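Local coordinates for protein lipocalin AI-4 (Rhodnius prolixus, PDB 5H9N) that binds cysteinyl leukotrienes such as leukotriene C4 in its lipocalin barrel, as a salivary protein of a blood-feeding insect, at residues E133-A136 and G137-T140. The protein carries 1 engineered substitution. Numbering follows the deposited sequence.
Sequences EIPA and GLST
Leu138 meets Pro135 because its first torsion (chi1 -78°) sets CG opposite its own carbonyl carbon, while an extended second torsion runs CD1 on outward, alongside CG of the proline ring. There CD1 lies 3.6 Å from CG of Pro135, and Leu138 CG sits almost as near to the same ring carbon, so the corner of the pyrrolidine fits against one branch of the leucine and the two side chains cross at a slant. The backbone of the same residues closes the turn: Leu138 N donates to Pro135 O over 3.2 Å, with a nearly straight N-H...O angle of 161°. One residue on, the pattern repeats, as Ser139 N reaches Ala136 O at 3.1 Å. In both bonds the donor stands well above the carbonyl plane, and neither N-H lies on a carbonyl lone pair. The Ser139 hydroxyl, in the conformer described, folds back between its backbone N and carbonyl carbon (chi1 67°) and adds a weak bond from OG to Ala136 O at 3.3 Å, so that this oxygen is approached by two donors of one residue. Burial divides the stretch: Ala136, Gly137 and Ser139 are exposed, whereas Leu138 is buried. Together Pro135 and Leu138 rest on Tyr105 and Leu125, and Leu138 also touches Leu107, which joins the turn to neighbouring strands 105-112 and 120-127. The example illustrates how a chain leaving a lipocalin barrel can enter its C-terminal helix, here 139-144: a proline-led 3-10 turn whose apolar side packs on the barrel wall.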
loop_
_atom_site.group_PDB
_atom_site.type_symbol
_atom_site.label_atom_id
_atom_site.label_comp_id
_atom_site.label_asym_id
_atom_site.label_seq_id
_atom_site.Cartn_x
_atom_site.Cartn_y
_atom_site.Cartn_z
ATOM N N GLU A 133 -5.831 -13.868 -5.034
ATOM C CA GLU A 133 -6.347 -13.961 -3.682
ATOM C C GLU A 133 -5.173 -14.096 -2.718
ATOM O O GLU A 133 -4.135 -13.485 -2.944
ATOM C CB GLU A 133 -7.370 -15.100 -3.577
ATOM C CG GLU A 133 -8.657 -14.782 -4.359
ATOM C CD GLU A 133 -9.685 -15.897 -4.316
ATOM O OE1 GLU A 133 -10.264 -16.133 -3.237
ATOM O OE2 GLU A 133 -9.927 -16.527 -5.368
ATOM N N ILE A 134 -5.322 -14.858 -1.643
ATOM C CA ILE A 134 -4.281 -14.849 -0.618
ATOM C C ILE A 134 -3.232 -15.907 -0.943
ATOM O O ILE A 134 -3.539 -17.097 -0.996
ATOM C CB ILE A 134 -4.862 -15.080 0.787
ATOM C CG1 ILE A 134 -5.977 -14.052 1.048
ATOM C CG2 ILE A 134 -3.751 -15.019 1.845
ATOM C CD1 ILE A 134 -6.638 -14.161 2.387
ATOM N N PRO A 135 -1.985 -15.485 -1.178
ATOM C CA PRO A 135 -0.955 -16.431 -1.606
ATOM C C PRO A 135 -0.490 -17.322 -0.465
ATOM O O PRO A 135 -0.393 -16.883 0.684
ATOM C CB PRO A 135 0.184 -15.518 -2.076
ATOM C CG PRO A 135 0.048 -14.316 -1.230
ATOM C CD PRO A 135 -1.444 -14.122 -1.034
ATOM N N ALA A 136 -0.174 -18.566 -0.789
ATOM C CA ALA A 136 0.342 -19.488 0.215
ATOM C C ALA A 136 1.629 -18.959 0.846
ATOM O O ALA A 136 1.874 -19.167 2.037
ATOM C CB ALA A 136 0.583 -20.854 -0.397
ATOM N N GLY A 137 2.436 -18.258 0.063
ATOM C CA GLY A 137 3.722 -17.787 0.547
ATOM C C GLY A 137 3.653 -16.780 1.682
ATOM O O GLY A 137 4.654 -16.541 2.353
ATOM N N LEU A 138 2.484 -16.191 1.905
ATOM C CA LEU A 138 2.324 -15.206 2.977
ATOM C C LEU A 138 1.746 -15.786 4.263
ATOM O O LEU A 138 1.577 -15.068 5.239
ATOM C CB LEU A 138 1.424 -14.057 2.515
ATOM C CG LEU A 138 2.036 -13.000 1.601
ATOM C CD1 LEU A 138 0.989 -11.953 1.256
ATOM C CD2 LEU A 138 3.242 -12.350 2.262
ATOM N N SER A 139 1.456 -17.085 4.266
ATOM C CA SER A 139 0.767 -17.720 5.384
ATOM C C SER A 139 1.400 -17.406 6.739
ATOM O O SER A 139 0.736 -16.934 7.659
ATOM C CB SER A 139 0.736 -19.230 5.169
ATOM O OG SER A 139 2.048 -19.759 5.240
ATOM N N THR A 140 2.696 -17.664 6.855
ATOM C CA THR A 140 3.385 -17.478 8.124
ATOM C C THR A 140 3.451 -15.996 8.503
ATOM O O THR A 140 3.217 -15.626 9.652
ATOM C CB THR A 140 4.793 -18.079 8.070
ATOM O OG1 THR A 140 4.695 -19.428 7.592
ATOM C CG2 THR A 140 5.427 -18.072 9.450
#